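Local atomic coordinates of acid phosphatase (Bacillus anthracis, PDB entry 2I34), a protein that hydrolyses phosphate monoesters as an acid phosphatase of the HAD superfamily, probably through a magnesium-dependent aspartyl-phosphate mechanism. Residues E57-I62 / G117-Y122; I62-D67 / D108-T113. All coordinates share one frame; numbering follows the deposited sequence.

Interaction 1: E57-I62 / G117-Y122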
ATOM      1  N   GLU A  57      -5.510  29.742 -10.395  1.00 27.38           N
ATOM      2  CA  GLU A  57      -5.416  31.179 -10.151  1.00 27.12           C
ATOM      3  C   GLU A  57      -3.940  31.535 -10.081  1.00 27.00           C
ATOM      4  O   GLU A  57      -3.479  32.404 -10.808  1.00 27.17           O
ATOM      5  CB  GLU A  57      -6.145  31.579  -8.865  0.50 27.03           C
ATOM      6  CG  GLU A  57      -7.664  31.539  -8.978  0.50 26.95           C
ATOM      7  N   LYS A  58      -3.200  30.837  -9.220  1.00 27.00           N
ATOM      8  CA  LYS A  58      -1.770  31.080  -9.038  1.00 27.05           C
ATOM      9  C   LYS A  58      -0.977  30.007  -9.775  1.00 26.58           C
ATOM     10  O   LYS A  58      -1.538  29.014 -10.213  1.00 26.34           O
ATOM     11  CB  LYS A  58      -1.398  31.027  -7.553  1.00 26.94           C
ATOM     12  CG  LYS A  58      -2.040  32.086  -6.671  1.00 28.02           C
ATOM     13  CD  LYS A  58      -1.789  31.759  -5.196  1.00 28.75           C
ATOM     14  CE  LYS A  58      -2.377  32.812  -4.267  1.00 31.14           C
ATOM     15  NZ  LYS A  58      -2.061  32.547  -2.824  1.00 32.94           N
ATOM     16  N   LYS A  59       0.335  30.196  -9.862  1.00 26.03           N
ATOM     17  CA  LYS A  59       1.206  29.245 -10.529  1.00 26.01           C
ATOM     18  C   LYS A  59       1.025  27.859  -9.913  1.00 25.30           C
ATOM     19  O   LYS A  59       1.030  27.714  -8.688  1.00 24.00           O
ATOM     20  CB  LYS A  59       2.664  29.691 -10.407  1.00 25.95           C
ATOM     21  CG  LYS A  59       3.675  28.803 -11.130  1.00 26.56           C
ATOM     22  CD  LYS A  59       5.078  29.396 -11.031  1.00 27.87           C
ATOM     23  CE  LYS A  59       5.992  28.846 -12.118  1.00 30.46           C
ATOM     24  NZ  LYS A  59       5.917  27.364 -12.207  1.00 32.73           N
ATOM     25  N   PRO A  60       0.865  26.829 -10.758  1.00 25.11           N
ATOM     26  CA  PRO A  60       0.697  25.489 -10.210  1.00 24.83           C
ATOM     27  C   PRO A  60       1.953  24.934  -9.513  1.00 24.68           C
ATOM     28  O   PRO A  60       3.088  25.174  -9.960  1.00 24.21           O
ATOM     29  CB  PRO A  60       0.316  24.648 -11.435  1.00 24.73           C
ATOM     30  CG  PRO A  60       0.842  25.350 -12.563  1.00 25.20           C
ATOM     31  CD  PRO A  60       0.830  26.824 -12.229  1.00 25.27           C
ATOM     32  N   ALA A  61       1.729  24.232  -8.401  1.00 24.16           N
ATOM     33  CA  ALA A  61       2.769  23.422  -7.751  1.00 23.97           C
ATOM     34  C   ALA A  61       2.251  22.052  -7.327  1.00 23.80           C
ATOM     35  O   ALA A  61       1.048  21.840  -7.180  1.00 23.92           O
ATOM     36  CB  ALA A  61       3.359  24.145  -6.547  1.00 23.87           C
ATOM     37  N   ILE A  62       3.178  21.121  -7.171  1.00 23.64           N
ATOM     38  CA  ILE A  62       2.918  19.879  -6.449  1.00 24.15           C
ATOM     39  C   ILE A  62       3.865  19.798  -5.258  1.00 24.24           C
ATOM     40  O   ILE A  62       4.951  20.382  -5.278  1.00 24.32           O
ATOM     41  CB  ILE A  62       3.074  18.624  -7.325  1.00 24.04           C
ATOM     42  CG1 ILE A  62       4.508  18.490  -7.863  1.00 23.34           C
ATOM     43  CG2 ILE A  62       2.047  18.644  -8.455  1.00 24.20           C
ATOM     44  CD1 ILE A  62       4.817  17.134  -8.445  1.00 22.74           C
ATOM     45  N   GLY A 117       6.144  22.791 -16.771  1.00 26.22           N
ATOM     46  CA  GLY A 117       6.352  24.096 -16.182  1.00 26.21           C
ATOM     47  C   GLY A 117       5.858  24.195 -14.754  1.00 26.00           C
ATOM     48  O   GLY A 117       5.806  25.288 -14.195  1.00 25.45           O
ATOM     49  N   VAL A 118       5.542  23.054 -14.139  1.00 25.98           N
ATOM     50  CA  VAL A 118       4.976  23.038 -12.793  1.00 25.72           C
ATOM     51  C   VAL A 118       6.111  22.989 -11.756  1.00 25.70           C
ATOM     52  O   VAL A 118       6.981  22.134 -11.847  1.00 27.07           O
ATOM     53  CB  VAL A 118       3.991  21.836 -12.628  1.00 25.82           C
ATOM     54  CG1 VAL A 118       3.464  21.735 -11.197  1.00 25.62           C
ATOM     55  CG2 VAL A 118       2.839  21.968 -13.602  1.00 25.68           C
ATOM     56  N   ASP A 119       6.088  23.906 -10.784  1.00 25.09           N
ATOM     57  CA  ASP A 119       6.999  23.862  -9.627  1.00 24.64           C
ATOM     58  C   ASP A 119       6.743  22.672  -8.693  1.00 24.34           C
ATOM     59  O   ASP A 119       5.597  22.308  -8.418  1.00 24.44           O
ATOM     60  CB  ASP A 119       6.927  25.162  -8.813  1.00 24.48           C
ATOM     61  CG  ASP A 119       7.690  26.297  -9.449  1.00 23.48           C
ATOM     62  OD1 ASP A 119       8.696  26.040 -10.147  1.00 21.46           O
ATOM     63  OD2 ASP A 119       7.298  27.462  -9.238  1.00 21.24           O
ATOM     64  N   ILE A 120       7.835  22.087  -8.207  1.00 23.91           N
ATOM     65  CA  ILE A 120       7.812  20.951  -7.299  1.00 23.49           C
ATOM     66  C   ILE A 120       8.426  21.396  -5.990  1.00 23.34           C
ATOM     67  O   ILE A 120       9.487  22.023  -5.986  1.00 22.83           O
ATOM     68  CB  ILE A 120       8.702  19.808  -7.817  1.00 23.54           C
ATOM     69  CG1 ILE A 120       8.172  19.247  -9.148  1.00 23.96           C
ATOM     70  CG2 ILE A 120       8.839  18.713  -6.768  1.00 24.24           C
ATOM     71  CD1 ILE A 120       9.278  18.671 -10.039  1.00 23.69           C
ATOM     72  N   TYR A 121       7.779  21.044  -4.881  1.00 23.53           N
ATOM     73  CA  TYR A 121       8.356  21.273  -3.546  1.00 23.59           C
ATOM     74  C   TYR A 121       8.430  19.969  -2.781  1.00 23.62           C
ATOM     75  O   TYR A 121       7.424  19.268  -2.611  1.00 23.71           O
ATOM     76  CB  TYR A 121       7.574  22.344  -2.770  1.00 23.74           C
ATOM     77  CG  TYR A 121       7.671  23.657  -3.488  1.00 22.84           C
ATOM     78  CD1 TYR A 121       8.767  24.502  -3.290  1.00 23.32           C
ATOM     79  CD2 TYR A 121       6.720  24.021  -4.445  1.00 23.49           C
ATOM     80  CE1 TYR A 121       8.893  25.689  -3.999  1.00 22.88           C
ATOM     81  CE2 TYR A 121       6.831  25.231  -5.152  1.00 23.41           C
ATOM     82  CZ  TYR A 121       7.926  26.047  -4.931  1.00 23.27           C
ATOM     83  OH  TYR A 121       8.063  27.223  -5.640  1.00 24.18           O
ATOM     84  N   TYR A 122       9.648  19.655  -2.359  1.00 23.63           N
ATOM     85  CA  TYR A 122       9.932  18.482  -1.559  1.00 24.12           C
ATOM     86  C   TYR A 122       9.882  18.930  -0.107  1.00 24.02           C
ATOM     87  O   TYR A 122      10.812  19.556   0.407  1.00 23.36           O
ATOM     88  CB  TYR A 122      11.306  17.905  -1.908  1.00 24.19           C
ATOM     89  CG  TYR A 122      11.532  17.602  -3.379  1.00 23.22           C
ATOM     90  CD1 TYR A 122      11.033  16.428  -3.949  1.00 22.40           C
ATOM     91  CD2 TYR A 122      12.275  18.460  -4.188  1.00 23.37           C
ATOM     92  CE1 TYR A 122      11.260  16.116  -5.277  1.00 22.27           C
ATOM     93  CE2 TYR A 122      12.493  18.169  -5.551  1.00 22.92           C
ATOM     94  CZ  TYR A 122      11.981  16.976  -6.084  1.00 23.95           C
ATOM     95  OH  TYR A 122      12.188  16.623  -7.412  1.00 24.04           O
TER

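Interaction 2: I62-D67 / D108-T113. With MG (magnesium ion), chain C; WO4 (tungstate(VI)ion), chain D.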
ATOM      1  N   ILE A  62       3.178  21.121  -7.171  1.00 23.64           N
ATOM      2  CA  ILE A  62       2.918  19.879  -6.449  1.00 24.15           C
ATOM      3  C   ILE A  62       3.865  19.798  -5.258  1.00 24.24           C
ATOM      4  O   ILE A  62       4.951  20.382  -5.278  1.00 24.32           O
ATOM      5  CB  ILE A  62       3.074  18.624  -7.325  1.00 24.04           C
ATOM      6  CG1 ILE A  62       4.508  18.490  -7.863  1.00 23.34           C
ATOM      7  CG2 ILE A  62       2.047  18.644  -8.455  1.00 24.20           C
ATOM      8  CD1 ILE A  62       4.817  17.134  -8.445  1.00 22.74           C
ATOM      9  N   VAL A  63       3.429  19.079  -4.226  1.00 23.88           N
ATOM     10  CA  VAL A  63       4.197  18.887  -3.005  1.00 23.24           C
ATOM     11  C   VAL A  63       4.380  17.377  -2.807  1.00 23.46           C
ATOM     12  O   VAL A  63       3.422  16.605  -2.913  1.00 23.21           O
ATOM     13  CB  VAL A  63       3.468  19.514  -1.774  1.00 22.69           C
ATOM     14  CG1 VAL A  63       4.038  19.032  -0.458  1.00 22.40           C
ATOM     15  CG2 VAL A  63       3.492  21.052  -1.845  1.00 22.41           C
ATOM     16  N   LEU A  64       5.618  16.979  -2.534  1.00 23.56           N
ATOM     17  CA  LEU A  64       5.930  15.610  -2.178  1.00 24.03           C
ATOM     18  C   LEU A  64       6.762  15.554  -0.916  1.00 24.48           C
ATOM     19  O   LEU A  64       7.701  16.345  -0.729  1.00 24.88           O
ATOM     20  CB  LEU A  64       6.709  14.905  -3.291  1.00 23.75           C
ATOM     21  CG  LEU A  64       6.178  15.035  -4.725  1.00 24.16           C
ATOM     22  CD1 LEU A  64       6.874  16.175  -5.461  1.00 23.98           C
ATOM     23  CD2 LEU A  64       6.327  13.698  -5.460  1.00 22.00           C
ATOM     24  N   ASP A  65       6.408  14.597  -0.066  1.00 24.65           N
ATOM     25  CA  ASP A  65       7.303  14.060   0.946  1.00 24.74           C
ATOM     26  C   ASP A  65       8.506  13.379   0.265  1.00 24.65           C
ATOM     27  O   ASP A  65       8.412  13.013  -0.912  1.00 24.17           O
ATOM     28  CB  ASP A  65       6.545  13.023   1.768  1.00 24.57           C
ATOM     29  CG  ASP A  65       7.420  12.331   2.756  1.00 24.37           C
ATOM     30  OD1 ASP A  65       7.967  13.042   3.620  1.00 24.52           O
ATOM     31  OD2 ASP A  65       7.569  11.079   2.679  1.00 25.33           O
ATOM     32  N   LEU A  66       9.618  13.206   0.995  1.00 24.66           N
ATOM     33  CA  LEU A  66      10.775  12.455   0.463  1.00 25.01           C
ATOM     34  C   LEU A  66      10.873  10.980   0.874  1.00 24.64           C
ATOM     35  O   LEU A  66      10.797  10.097   0.024  1.00 24.16           O
ATOM     36  CB  LEU A  66      12.100  13.172   0.767  1.00 25.44           C
ATOM     37  CG  LEU A  66      12.363  14.413  -0.091  1.00 25.07           C
ATOM     38  CD1 LEU A  66      13.657  15.114   0.337  1.00 24.91           C
ATOM     39  CD2 LEU A  66      12.425  14.040  -1.569  1.00 26.41           C
ATOM     40  N   ASP A  67      11.075  10.722   2.162  1.00 25.15           N
ATOM     41  CA  ASP A  67      11.353   9.365   2.646  1.00 24.96           C
ATOM     42  C   ASP A  67      10.127   8.479   2.516  1.00 24.67           C
ATOM     43  O   ASP A  67       9.065   8.784   3.051  1.00 24.12           O
ATOM     44  CB  ASP A  67      11.874   9.392   4.093  1.00 25.44           C
ATOM     45  CG  ASP A  67      13.136  10.231   4.229  1.00 26.09           C
ATOM     46  OD1 ASP A  67      13.998  10.163   3.327  1.00 27.17           O
ATOM     47  OD2 ASP A  67      13.245  11.016   5.186  1.00 30.48           O
ATOM     48  N   ASP A 108      10.304   9.583 -13.259  1.00 24.31           N
ATOM     49  CA  ASP A 108       9.575   9.832 -14.497  1.00 24.92           C
ATOM     50  C   ASP A 108       8.408  10.810 -14.304  1.00 24.65           C
ATOM     51  O   ASP A 108       8.172  11.657 -15.153  1.00 24.77           O
ATOM     52  CB  ASP A 108       9.102   8.520 -15.145  1.00 25.00           C
ATOM     53  CG  ASP A 108      10.245   7.750 -15.826  1.00 27.71           C
ATOM     54  OD1 ASP A 108      11.287   8.350 -16.147  1.00 27.27           O
ATOM     55  OD2 ASP A 108      10.085   6.538 -16.077  1.00 30.85           O
ATOM     56  N   PHE A 109       7.698  10.706 -13.182  1.00 24.03           N
ATOM     57  CA  PHE A 109       6.606  11.620 -12.888  1.00 24.13           C
ATOM     58  C   PHE A 109       7.129  13.043 -12.619  1.00 23.99           C
ATOM     59  O   PHE A 109       6.590  14.012 -13.131  1.00 24.05           O
ATOM     60  CB  PHE A 109       5.758  11.133 -11.702  1.00 23.81           C
ATOM     61  CG  PHE A 109       4.815  12.185 -11.201  1.00 24.42           C
ATOM     62  CD1 PHE A 109       3.715  12.556 -11.958  1.00 24.09           C
ATOM     63  CD2 PHE A 109       5.066  12.863 -10.016  1.00 25.14           C
ATOM     64  CE1 PHE A 109       2.859  13.570 -11.518  1.00 25.16           C
ATOM     65  CE2 PHE A 109       4.231  13.882  -9.595  1.00 24.33           C
ATOM     66  CZ  PHE A 109       3.121  14.226 -10.337  1.00 23.49           C
ATOM     67  N   LEU A 110       8.205  13.157 -11.844  1.00 23.92           N
ATOM     68  CA  LEU A 110       8.792  14.464 -11.537  1.00 23.53           C
ATOM     69  C   LEU A 110       9.331  15.177 -12.796  1.00 23.58           C
ATOM     70  O   LEU A 110       9.166  16.389 -12.961  1.00 23.30           O
ATOM     71  CB  LEU A 110       9.889  14.310 -10.469  1.00 22.91           C
ATOM     72  CG  LEU A 110       9.370  13.881  -9.094  1.00 23.46           C
ATOM     73  CD1 LEU A 110      10.499  13.434  -8.140  1.00 23.55           C
ATOM     74  CD2 LEU A 110       8.509  14.986  -8.477  1.00 23.28           C
ATOM     75  N   LYS A 111       9.955  14.423 -13.693  1.00 23.28           N
ATOM     76  CA  LYS A 111      10.476  14.993 -14.917  1.00 23.98           C
ATOM     77  C   LYS A 111       9.314  15.436 -15.816  1.00 23.56           C
ATOM     78  O   LYS A 111       9.384  16.489 -16.456  1.00 22.64           O
ATOM     79  CB  LYS A 111      11.385  13.998 -15.656  1.00 24.41           C
ATOM     80  CG  LYS A 111      12.669  13.637 -14.912  1.00 25.86           C
ATOM     81  CD  LYS A 111      13.632  14.809 -14.818  1.00 28.40           C
ATOM     82  N   TYR A 112       8.234  14.655 -15.822  1.00 23.27           N
ATOM     83  CA  TYR A 112       7.030  15.033 -16.558  1.00 23.56           C
ATOM     84  C   TYR A 112       6.440  16.343 -16.011  1.00 24.04           C
ATOM     85  O   TYR A 112       6.137  17.269 -16.766  1.00 24.87           O
ATOM     86  CB  TYR A 112       5.998  13.908 -16.535  1.00 23.19           C
ATOM     87  CG  TYR A 112       4.729  14.282 -17.246  1.00 23.00           C
ATOM     88  CD1 TYR A 112       4.624  14.177 -18.634  1.00 24.21           C
ATOM     89  CD2 TYR A 112       3.631  14.759 -16.539  1.00 23.77           C
ATOM     90  CE1 TYR A 112       3.446  14.530 -19.295  1.00 25.01           C
ATOM     91  CE2 TYR A 112       2.459  15.124 -17.191  1.00 23.49           C
ATOM     92  CZ  TYR A 112       2.369  15.003 -18.564  1.00 24.18           C
ATOM     93  OH  TYR A 112       1.201  15.365 -19.202  1.00 24.05           O
ATOM     94  N   THR A 113       6.293  16.417 -14.696  1.00 24.23           N
ATOM     95  CA  THR A 113       5.827  17.633 -14.027  1.00 24.94           C
ATOM     96  C   THR A 113       6.674  18.864 -14.379  1.00 25.40           C
ATOM     97  O   THR A 113       6.134  19.937 -14.714  1.00 24.77           O
ATOM     98  CB  THR A 113       5.810  17.419 -12.499  1.00 24.67           C
ATOM     99  OG1 THR A 113       5.033  16.254 -12.205  1.00 24.44           O
ATOM    100  CG2 THR A 113       5.218  18.619 -11.762  1.00 25.15           C
TER
HETATM  101 MG    MG C 301       7.619   9.773   4.242  1.00 11.53          MG
HETATM  102  W   WO4 D 401       9.736  12.566   5.277  0.75 21.06           W
HETATM  103  O1  WO4 D 401      11.151  12.253   6.703  0.75 18.53           O
HETATM  104  O2  WO4 D 401       8.823  10.768   5.038  0.75 18.69           O
HETATM  105  O3  WO4 D 401      10.934  13.086   3.766  0.75 14.82           O
HETATM  106  O4  WO4 D 401       8.619  14.051   6.073  0.75 15.68           O
HETATM  107  O   HOH W   1       7.857   8.447   5.885  1.00 18.11           O
HETATM  108  O   HOH W   2       6.145  10.869   5.263  1.00 18.70           O

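Interaction 1: E57-I62 / G117-Y122
Ala-61 pairs with Asp-119 and Ile-62 with Ile-120 as parallel strands 59-62 and 119-122 run side by side, their axes 4.8 Å apart at closest and their directions 36° apart. The ladder opens with a weak bond from Asp-119 N to Pro-60 O and tightens along the strands: Ile-62 N donates to Asp-119 O at 3.0 Å, and Tyr-121 N to Ile-62 O at 2.9 Å. At the entry end Lys-59 reaches over with CG anti to its backbone N (chi1 -177°), and a bend at the last torsion sets NZ 2.9 Å from Gly-117 O. Lys-59 NZ also makes a weaker salt bridge to Asp-119 OD2 at 3.3 Å, the two side chains crossing at about a right angle; His-172 is the stronger partner of that oxygen. Gly-117 itself closes helix 106-115 in a Schellman motif, and the lysine's bond to its carbonyl ties that helix end to the start of strand 59-64. On the face carrying Ala-61, its CB lies in the plane of the Tyr-121 ring, at the edge, 3.9 Å from CE2. On the other face the two isoleucines run abreast, Ile-62 CG1 to Ile-120 CG1 at 4.0 Å. Helices 31-54 and 106-115 pack on this isoleucine side, while strand 172-179 hydrogen-bonds to the far edge of 59-64.

Interaction 2: I62-D67 / D108-T113
In this HAD-type Rossmann-like fold, helix 106-115 packs on the central strand 59-64, with Ile-62 and Leu-64 meeting Phe-109, Leu-110 and Thr-113. The Ile-62 side chain ends in CD1, 3.5 Å from Phe-109 CE2 on an oblique approach to the ring. Thr-113 meets it tip to tip, its CG2 methyl 3.7 Å from Ile-62 CD1. With CG2 anti to its backbone N, Thr-113 keeps OG1 turned back along the helix, where it lies over one face of the Phe-109 ring, near the rim, and donates to Phe-109 O at 2.9 Å from above the carbonyl plane. That oxygen also takes the helical bond from Thr-113 N, so two donors from one residue satisfy it. Further along the strand, Leu-64 and Leu-110 pass one another from opposing sides, Leu-64 CD1 3.6 Å from Leu-110 CD2. Just beyond Leu-64 the chain leaves the sheet as the DxDx(T/V) loop, consistent with the HAD catalytic motif. Asp-65 divides its carboxylate: OD2 binds magnesium at 2.0 Å, and OD1 sits 2.5 Å from the tungsten of tungstate, as the nucleophile of the family would. Asp-67 lends its carbonyl O to the metal, and its N donates to tungstate O3 at 2.9 Å, nearly straight at 169°. Asp-180 and two waters complete the magnesium shell with a tungstate oxygen, while Arg-126 forms a salt bridge with Asp-67 OD1.

In the fold
Ile-62 belongs to both contacts, whose centres lie 11 Å apart: interaction 1 holds strand 59-64 against its neighbour, and interaction 2 packs a helix on one face of that pair. Helix 106-115 leads directly into strand 119-125, and a probable hydrogen bond from Val-118 N to Thr-113 O, 3.2 Å, spans the join. The strand ladder continues past interaction 1, with Leu-64 N 2.9 Å from Tyr-121 O, and Ile-120 CG2 packs 3.5 Å from Leu-64 CD1. Both strands run toward the tungstate: Asp-65 follows one, Ser-124 and Asn-125 on the other hydrogen-bond to the anion, and the nearest atoms of the Tyr-121 side chain and the tungstate are about 12 Å apart.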